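Local structure of thiol-activated cytolysin (Desulfobulbus propionicus, 6NAL) at residues A[102-112]-A[124-132]; A[204-212]-A[338-346]. The protein probably binds target-cell membranes and assembles into large beta-barrel pores, as cholesterol-dependent cytolysins and their relatives do. All blocks are in the same frame, centred on the assembly; numbering follows the deposited sequence.

In the fold
Contacts 1 and 2 reach the same large antiparallel sheet on the same side of the chain's centre, their own centres 24 Å apart. Strand 187-202 relates them: helix 118-133, carrying segment 124-132, rests against it, and segment 204-212 of contact 2 follows it. Contact 1 joins neighbours in sequence, a hairpin and the next helix, and is partly buried; contact 2 brings a loop with a short 3-10 segment to the end of strand 332-340 and the turn after it, distant in sequence, and is more deeply enclosed. Contact 1 is almost wholly apolar and aromatic, with no hydrogen bond across it, whereas contact 2 pairs a leucine-filled hollow with an arginine bound to backbone.

Contact 1 (A[102-112]-A[124-132]); sequences VDLPGATDISF and GINDILSKW
Ile110 and Ile128 sit 7.3 Å apart, CA to CA, where helix 124-132 runs back along strand 110-112, the axes 9.6 Å apart and the directions roughly antiparallel (149°). The motif is a beta hairpin, strands 98-103 and 110-114 joined by a loop with a type II turn from Leu104 to Ala107, onto which the following helix folds back. The same helix also touches strand 187-202 of the sheet, through Ile125 on Val200 and Leu129 on Tyr198. No hydrogen bond crosses between hairpin and helix; the join is made by side-chain packing. Ile128 fills its middle. With CG1 anti to the carbonyl carbon (chi1 -62°) and the chain extended beyond it, CD1 is delivered among three hairpin residues: it meets Val102 CG2 tip to tip at 3.6 Å, Ile110 CG2 at 3.6 Å, and the Phe112 ring from its edge, 3.5 Å from CD1 of that ring. Ile110 and Ile128 lie alongside with their chains running opposite ways, and the CG2 branch of Ile128 also touches Ile110 CB and CD1. One turn earlier, Gly124 has no side chain, and Phe112 lies directly on the helix backbone: Gly124 CA stands over the ring face, 4.0 Å from the centroid and 23° off the normal, a CH-pi contact. Toward the loop, Leu104 divides its branches, CD1 to Ile128 CG2 and CD2 to both Leu129 CD2, at 3.8 Å, and the Trp132 ring. Trp132 reaches along the turn, meets His136 edge-to-face and packs on Ala436 of the second subunit, while Pro105 touches Trp439 of that subunit. At the indole's five-membered end, Ala107 CB comes to 3.9 Å from Trp132 NE1.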
loop_
_atom_site.group_PDB
_atom_site.type_symbol
_atom_site.label_atom_id
_atom_site.label_comp_id
_atom_site.label_asym_id
_atom_site.label_seq_id
_atom_site.Cartn_x
_atom_site.Cartn_y
_atom_site.Cartn_z
ATOM N N VAL A 102 -14.189 47.429 -13.876
ATOM C CA VAL A 102 -12.898 47.078 -13.314
ATOM C C VAL A 102 -13.084 46.916 -11.822
ATOM O O VAL A 102 -13.529 47.845 -11.158
ATOM C CB VAL A 102 -11.844 48.160 -13.576
ATOM C CG1 VAL A 102 -10.542 47.747 -12.998
ATOM C CG2 VAL A 102 -11.760 48.453 -15.046
ATOM N N ASP A 103 -12.699 45.774 -11.293
ATOM C CA ASP A 103 -12.811 45.517 -9.869
ATOM C C ASP A 103 -11.419 45.594 -9.266
ATOM O O ASP A 103 -10.632 44.649 -9.406
ATOM C CB ASP A 103 -13.429 44.158 -9.591
ATOM C CG ASP A 103 -13.274 43.760 -8.127
ATOM O OD1 ASP A 103 -13.447 44.668 -7.261
ATOM O OD2 ASP A 103 -12.947 42.564 -7.848
ATOM N N LEU A 104 -11.099 46.749 -8.616
ATOM C CA LEU A 104 -9.828 46.731 -7.919
ATOM C C LEU A 104 -10.045 46.630 -6.422
ATOM O O LEU A 104 -10.921 47.303 -5.886
ATOM C CB LEU A 104 -8.955 47.948 -8.162
ATOM C CG LEU A 104 -8.766 48.223 -9.628
ATOM C CD1 LEU A 104 -9.766 49.317 -9.975
ATOM C CD2 LEU A 104 -7.377 48.680 -9.913
ATOM N N PRO A 105 -9.184 45.885 -5.737
ATOM C CA PRO A 105 -9.367 45.620 -4.299
ATOM C C PRO A 105 -9.147 46.871 -3.486
ATOM O O PRO A 105 -8.246 47.668 -3.766
ATOM C CB PRO A 105 -8.302 44.559 -3.975
ATOM C CG PRO A 105 -7.568 44.279 -5.319
ATOM C CD PRO A 105 -7.865 45.478 -6.216
ATOM N N GLY A 106 -10.010 47.050 -2.500
ATOM C CA GLY A 106 -10.014 48.260 -1.711
ATOM C C GLY A 106 -10.629 49.459 -2.383
ATOM O O GLY A 106 -10.758 50.503 -1.734
ATOM N N ALA A 107 -10.987 49.355 -3.656
ATOM C CA ALA A 107 -11.616 50.436 -4.393
ATOM C C ALA A 107 -13.067 50.086 -4.677
ATOM O O ALA A 107 -13.453 48.915 -4.679
ATOM C CB ALA A 107 -10.883 50.701 -5.712
ATOM N N THR A 108 -13.878 51.119 -4.897
ATOM C CA THR A 108 -15.241 50.913 -5.373
ATOM C C THR A 108 -15.216 50.684 -6.890
ATOM O O THR A 108 -14.509 51.377 -7.627
ATOM C CB THR A 108 -16.147 52.111 -5.022
ATOM O OG1 THR A 108 -16.087 53.106 -6.061
ATOM C CG2 THR A 108 -15.760 52.743 -3.676
ATOM N N ASP A 109 -15.997 49.709 -7.353
ATOM C CA ASP A 109 -15.938 49.290 -8.755
ATOM C C ASP A 109 -16.310 50.437 -9.692
ATOM O O ASP A 109 -17.425 50.970 -9.624
ATOM C CB ASP A 109 -16.883 48.104 -8.992
ATOM C CG ASP A 109 -16.346 46.782 -8.441
ATOM O OD1 ASP A 109 -15.489 46.796 -7.507
ATOM O OD2 ASP A 109 -16.812 45.728 -8.946
ATOM N N ILE A 110 -15.380 50.788 -10.586
ATOM C CA ILE A 110 -15.583 51.836 -11.587
ATOM C C ILE A 110 -15.943 51.146 -12.898
ATOM O O ILE A 110 -15.290 50.166 -13.290
ATOM C CB ILE A 110 -14.322 52.716 -11.752
ATOM C CG1 ILE A 110 -14.025 53.533 -10.486
ATOM C CG2 ILE A 110 -14.493 53.652 -12.922
ATOM C CD1 ILE A 110 -12.741 54.341 -10.515
ATOM N N SER A 111 -16.973 51.639 -13.579
ATOM C CA SER A 111 -17.318 51.095 -14.879
ATOM C C SER A 111 -17.344 52.171 -15.976
ATOM O O SER A 111 -17.281 53.382 -15.748
ATOM C CB SER A 111 -18.647 50.298 -14.815
ATOM O OG SER A 111 -19.790 51.073 -14.527
ATOM N N PHE A 112 -17.356 51.687 -17.202
ATOM C CA PHE A 112 -17.297 52.530 -18.371
ATOM C C PHE A 112 -17.969 51.747 -19.483
ATOM O O PHE A 112 -18.011 50.512 -19.462
ATOM C CB PHE A 112 -15.861 52.950 -18.675
ATOM C CG PHE A 112 -15.010 51.874 -19.163
ATOM C CD1 PHE A 112 -14.165 51.214 -18.300
ATOM C CD2 PHE A 112 -15.029 51.523 -20.492
ATOM C CE1 PHE A 112 -13.352 50.201 -18.746
ATOM C CE2 PHE A 112 -14.216 50.493 -20.964
ATOM C CZ PHE A 112 -13.380 49.834 -20.095
ATOM N N GLY A 124 -9.709 51.880 -21.772
ATOM C CA GLY A 124 -10.548 52.095 -20.601
ATOM C C GLY A 124 -9.989 51.489 -19.329
ATOM O O GLY A 124 -10.068 52.102 -18.249
ATOM N N ILE A 125 -9.446 50.262 -19.426
ATOM C CA ILE A 125 -8.862 49.610 -18.257
ATOM C C ILE A 125 -7.662 50.399 -17.772
ATOM O O ILE A 125 -7.507 50.669 -16.573
ATOM C CB ILE A 125 -8.474 48.160 -18.593
ATOM C CG1 ILE A 125 -9.732 47.333 -18.794
ATOM C CG2 ILE A 125 -7.624 47.527 -17.490
ATOM C CD1 ILE A 125 -9.498 45.902 -19.352
ATOM N N ASN A 126 -6.802 50.799 -18.707
ATOM C CA ASN A 126 -5.580 51.485 -18.334
ATOM C C ASN A 126 -5.846 52.890 -17.821
ATOM O O ASN A 126 -5.021 53.425 -17.074
ATOM C CB ASN A 126 -4.629 51.531 -19.511
ATOM C CG ASN A 126 -3.885 50.250 -19.674
ATOM O OD1 ASN A 126 -3.565 49.543 -18.695
ATOM N ND2 ASN A 126 -3.587 49.934 -20.906
ATOM N N ASP A 127 -6.976 53.486 -18.196
ATOM C CA ASP A 127 -7.353 54.771 -17.628
ATOM C C ASP A 127 -7.742 54.616 -16.162
ATOM O O ASP A 127 -7.128 55.222 -15.280
ATOM C CB ASP A 127 -8.484 55.383 -18.436
ATOM C CG ASP A 127 -8.834 56.773 -17.960
ATOM O OD1 ASP A 127 -10.040 57.105 -17.961
ATOM O OD2 ASP A 127 -7.903 57.516 -17.555
ATOM N N ILE A 128 -8.743 53.778 -15.878
ATOM C CA ILE A 128 -9.119 53.482 -14.495
ATOM C C ILE A 128 -7.901 53.079 -13.662
ATOM O O ILE A 128 -7.802 53.410 -12.474
ATOM C CB ILE A 128 -10.199 52.389 -14.474
ATOM C CG1 ILE A 128 -11.420 52.934 -15.200
ATOM C CG2 ILE A 128 -10.509 51.954 -13.048
ATOM C CD1 ILE A 128 -12.511 51.940 -15.355
ATOM N N LEU A 129 -6.985 52.308 -14.250
ATOM C CA LEU A 129 -5.765 51.950 -13.536
ATOM C C LEU A 129 -4.932 53.189 -13.217
ATOM O O LEU A 129 -4.361 53.302 -12.122
ATOM C CB LEU A 129 -4.942 50.976 -14.367
ATOM C CG LEU A 129 -5.175 49.477 -14.159
ATOM C CD1 LEU A 129 -4.255 48.745 -15.105
ATOM C CD2 LEU A 129 -4.904 49.131 -12.752
ATOM N N SER A 130 -4.822 54.108 -14.183
ATOM C CA SER A 130 -4.078 55.344 -13.971
ATOM C C SER A 130 -4.651 56.124 -12.799
ATOM O O SER A 130 -3.916 56.539 -11.905
ATOM C CB SER A 130 -4.087 56.173 -15.251
ATOM O OG SER A 130 -3.273 55.538 -16.222
ATOM N N LYS A 131 -5.970 56.283 -12.757
ATOM C CA LYS A 131 -6.558 57.067 -11.689
ATOM C C LYS A 131 -6.366 56.377 -10.359
ATOM O O LYS A 131 -6.332 57.039 -9.322
ATOM C CB LYS A 131 -8.042 57.335 -11.963
ATOM C CG LYS A 131 -8.387 58.000 -13.342
ATOM C CD LYS A 131 -7.300 58.943 -13.883
ATOM C CE LYS A 131 -7.462 59.264 -15.392
ATOM N NZ LYS A 131 -8.890 59.287 -15.811
ATOM N N TRP A 132 -6.210 55.057 -10.357
ATOM C CA TRP A 132 -6.065 54.412 -9.066
ATOM C C TRP A 132 -4.649 54.524 -8.541
ATOM O O TRP A 132 -4.463 54.742 -7.342
ATOM C CB TRP A 132 -6.453 52.944 -9.090
ATOM C CG TRP A 132 -6.577 52.396 -7.685
ATOM C CD1 TRP A 132 -7.471 52.790 -6.697
ATOM C CD2 TRP A 132 -5.780 51.383 -7.112
ATOM N NE1 TRP A 132 -7.274 52.050 -5.561
ATOM C CE2 TRP A 132 -6.244 51.174 -5.793
ATOM C CE3 TRP A 132 -4.724 50.612 -7.589
ATOM C CZ2 TRP A 132 -5.678 50.224 -4.955
ATOM C CZ3 TRP A 132 -4.167 49.670 -6.757
ATOM C CH2 TRP A 132 -4.634 49.490 -5.449
#

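Contact 2 (A[204-212]-A[338-346]); sequences RPAKPADIF and TVFLKDGVS
Leu341 is the bump and segment 204-212 supplies the hollow, walled by the aliphatic part of Arg204, the Pro208 ring, Ile211 and Phe212. Leu341 CG is anti to the backbone N (chi1 176°), and its two methyls part: CD1 crosses the Arg204 chain, 3.8 Å from Arg204 CG, and also nears Pro208 CB, while CD2 rests on Ile211 CG2 (4.0 Å) and Phe212 CZ (3.9 Å) at once, a surface already closed by Ile211 CG2 sitting over the Phe212 ring. Pro208 is a smaller bump, set against the carbonyl oxygens of Leu341 and Lys342, its CG 3.3 Å from Lys342 O. Helix 2-12 covers Pro208, and Phe234 packs on Arg204 and Ile211; the contact thus sets a loop with a short 3-10 segment against the end of strand 332-340 and its turn. Arg204 bends at chi3 (61°) and lays its guanidinium flat on that turn. Gly344 N stands over its centre, 3.5 Å above the plane, where no side chain holds the arginine off. NH1 of Arg204 donates to Leu341 O, a 2.8 Å bond (146° at the hydrogen) tilted out of the carbonyl plane. Asp343 OD1 stays 5.9 Å from Arg204 NH1, which implies that the arginine holds the turn through a backbone carbonyl and by lying face-on over the Asp343-Gly344 peptide, the acid adding at most a longer-range attraction.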
loop_
_atom_site.group_PDB
_atom_site.type_symbol
_atom_site.label_atom_id
_atom_site.label_comp_id
_atom_site.label_asym_id
_atom_site.label_seq_id
_atom_site.Cartn_x
_atom_site.Cartn_y
_atom_site.Cartn_z
ATOM N N ARG A 204 -23.424 41.196 -19.978
ATOM C CA ARG A 204 -24.076 40.795 -21.206
ATOM C C ARG A 204 -25.426 41.482 -21.279
ATOM O O ARG A 204 -26.090 41.636 -20.247
ATOM C CB ARG A 204 -24.262 39.294 -21.252
ATOM C CG ARG A 204 -24.820 38.745 -22.561
ATOM C CD ARG A 204 -25.216 37.227 -22.381
ATOM N NE ARG A 204 -26.252 37.143 -21.341
ATOM C CZ ARG A 204 -27.527 36.809 -21.534
ATOM N NH1 ARG A 204 -27.967 36.463 -22.737
ATOM N NH2 ARG A 204 -28.365 36.793 -20.503
ATOM N N PRO A 205 -25.818 41.967 -22.456
ATOM C CA PRO A 205 -27.092 42.675 -22.555
ATOM C C PRO A 205 -28.246 41.726 -22.317
ATOM O O PRO A 205 -28.192 40.546 -22.684
ATOM C CB PRO A 205 -27.103 43.218 -23.991
ATOM C CG PRO A 205 -25.679 43.160 -24.445
ATOM C CD PRO A 205 -25.060 41.994 -23.723
ATOM N N ALA A 206 -29.289 42.263 -21.666
ATOM C CA ALA A 206 -30.524 41.533 -21.398
ATOM C C ALA A 206 -30.964 40.768 -22.635
ATOM O O ALA A 206 -30.889 39.541 -22.656
ATOM C CB ALA A 206 -31.625 42.483 -20.944
ATOM N N LYS A 207 -31.423 41.465 -23.665
ATOM C CA LYS A 207 -31.652 40.805 -24.949
ATOM C C LYS A 207 -30.317 40.709 -25.690
ATOM O O LYS A 207 -29.646 41.731 -25.875
ATOM C CB LYS A 207 -32.712 41.541 -25.789
ATOM C CG LYS A 207 -34.093 40.780 -25.837
ATOM C CD LYS A 207 -34.271 39.846 -27.067
ATOM C CE LYS A 207 -35.638 39.118 -27.087
ATOM N NZ LYS A 207 -35.715 37.909 -26.183
ATOM N N PRO A 208 -29.904 39.519 -26.107
ATOM C CA PRO A 208 -28.510 39.335 -26.539
ATOM C C PRO A 208 -28.136 40.134 -27.766
ATOM O O PRO A 208 -26.986 40.578 -27.873
ATOM C CB PRO A 208 -28.432 37.825 -26.827
ATOM C CG PRO A 208 -29.655 37.226 -26.196
ATOM C CD PRO A 208 -30.696 38.291 -26.218
ATOM N N ALA A 209 -29.067 40.296 -28.709
ATOM C CA ALA A 209 -28.762 40.985 -29.959
ATOM C C ALA A 209 -28.246 42.395 -29.721
ATOM O O ALA A 209 -27.511 42.939 -30.563
ATOM C CB ALA A 209 -30.001 41.028 -30.853
ATOM N N ASP A 210 -28.587 42.993 -28.581
ATOM C CA ASP A 210 -28.108 44.344 -28.259
ATOM C C ASP A 210 -26.580 44.489 -28.263
ATOM O O ASP A 210 -26.075 45.616 -28.297
ATOM C CB ASP A 210 -28.611 44.809 -26.875
ATOM C CG ASP A 210 -30.149 44.847 -26.761
ATOM O OD1 ASP A 210 -30.862 44.336 -27.671
ATOM O OD2 ASP A 210 -30.640 45.390 -25.740
ATOM N N ILE A 211 -25.828 43.390 -28.185
ATOM C CA ILE A 211 -24.377 43.468 -28.318
ATOM C C ILE A 211 -23.949 43.838 -29.728
ATOM O O ILE A 211 -22.829 44.348 -29.912
ATOM C CB ILE A 211 -23.731 42.133 -27.908
ATOM C CG1 ILE A 211 -22.214 42.238 -27.841
ATOM C CG2 ILE A 211 -24.098 40.984 -28.885
ATOM C CD1 ILE A 211 -21.694 42.696 -26.519
ATOM N N PHE A 212 -24.796 43.604 -30.730
ATOM C CA PHE A 212 -24.390 43.893 -32.095
ATOM C C PHE A 212 -24.801 45.305 -32.528
ATOM O O PHE A 212 -25.800 45.867 -32.072
ATOM C CB PHE A 212 -24.971 42.834 -33.020
ATOM C CG PHE A 212 -24.546 41.434 -32.660
ATOM C CD1 PHE A 212 -23.238 41.031 -32.846
ATOM C CD2 PHE A 212 -25.454 40.536 -32.110
ATOM C CE1 PHE A 212 -22.840 39.730 -32.520
ATOM C CE2 PHE A 212 -25.079 39.232 -31.771
ATOM C CZ PHE A 212 -23.773 38.818 -31.995
ATOM N N THR A 338 -16.051 32.511 -19.911
ATOM C CA THR A 338 -17.002 32.717 -20.988
ATOM C C THR A 338 -18.375 32.285 -20.517
ATOM O O THR A 338 -18.518 31.330 -19.750
ATOM C CB THR A 338 -16.688 31.902 -22.266
ATOM O OG1 THR A 338 -16.360 30.535 -21.950
ATOM C CG2 THR A 338 -15.556 32.522 -22.983
ATOM N N VAL A 339 -19.371 32.945 -21.053
ATOM C CA VAL A 339 -20.772 32.603 -20.915
ATOM C C VAL A 339 -21.357 32.495 -22.337
ATOM O O VAL A 339 -20.829 33.087 -23.286
ATOM C CB VAL A 339 -21.382 33.688 -20.000
ATOM C CG1 VAL A 339 -21.795 34.938 -20.797
ATOM C CG2 VAL A 339 -22.463 33.120 -19.113
ATOM N N PHE A 340 -22.366 31.636 -22.515
ATOM C CA PHE A 340 -23.052 31.543 -23.799
ATOM C C PHE A 340 -23.865 32.818 -24.039
ATOM O O PHE A 340 -24.514 33.343 -23.127
ATOM C CB PHE A 340 -23.953 30.306 -23.859
ATOM C CG PHE A 340 -23.184 29.022 -23.990
ATOM C CD1 PHE A 340 -22.658 28.631 -25.222
ATOM C CD2 PHE A 340 -22.985 28.213 -22.886
ATOM C CE1 PHE A 340 -21.925 27.438 -25.353
ATOM C CE2 PHE A 340 -22.254 27.027 -22.987
ATOM C CZ PHE A 340 -21.709 26.631 -24.214
ATOM N N LEU A 341 -23.822 33.337 -25.272
ATOM C CA LEU A 341 -24.446 34.639 -25.500
ATOM C C LEU A 341 -25.960 34.533 -25.487
ATOM O O LEU A 341 -26.638 35.422 -24.963
ATOM C CB LEU A 341 -23.952 35.235 -26.811
ATOM C CG LEU A 341 -24.599 36.556 -27.236
ATOM C CD1 LEU A 341 -24.435 37.663 -26.192
ATOM C CD2 LEU A 341 -24.038 36.978 -28.592
ATOM N N LYS A 342 -26.496 33.433 -26.009
ATOM C CA LYS A 342 -27.944 33.232 -26.117
ATOM C C LYS A 342 -28.702 33.497 -24.800
ATOM O O LYS A 342 -29.705 34.220 -24.776
ATOM C CB LYS A 342 -28.211 31.805 -26.541
ATOM C CG LYS A 342 -29.725 31.334 -26.459
ATOM C CD LYS A 342 -29.856 29.809 -26.609
ATOM C CE LYS A 342 -31.332 29.382 -26.420
ATOM N NZ LYS A 342 -31.583 27.894 -26.658
ATOM N N ASP A 343 -28.188 33.005 -23.675
ATOM C CA ASP A 343 -28.936 33.031 -22.403
ATOM C C ASP A 343 -28.082 33.398 -21.198
ATOM O O ASP A 343 -28.646 33.699 -20.145
ATOM C CB ASP A 343 -29.609 31.665 -22.138
ATOM C CG ASP A 343 -28.692 30.435 -22.474
ATOM O OD1 ASP A 343 -27.434 30.551 -22.529
ATOM O OD2 ASP A 343 -29.271 29.323 -22.673
ATOM N N GLY A 344 -26.753 33.382 -21.314
ATOM C CA GLY A 344 -25.898 33.739 -20.197
ATOM C C GLY A 344 -25.486 32.586 -19.306
ATOM O O GLY A 344 -24.988 32.823 -18.199
ATOM N N VAL A 345 -25.665 31.356 -19.756
ATOM C CA VAL A 345 -25.199 30.180 -19.043
ATOM C C VAL A 345 -23.691 30.006 -19.219
ATOM O O VAL A 345 -23.149 30.178 -20.324
ATOM C CB VAL A 345 -25.963 28.940 -19.545
ATOM C CG1 VAL A 345 -25.317 27.627 -19.009
ATOM C CG2 VAL A 345 -27.420 29.023 -19.129
ATOM N N SER A 346 -23.013 29.643 -18.121
ATOM C CA SER A 346 -21.567 29.456 -18.113
ATOM C C SER A 346 -21.159 28.425 -19.138
ATOM O O SER A 346 -21.872 27.453 -19.367
ATOM C CB SER A 346 -21.082 28.947 -16.756
ATOM O OG SER A 346 -21.862 29.523 -15.750
#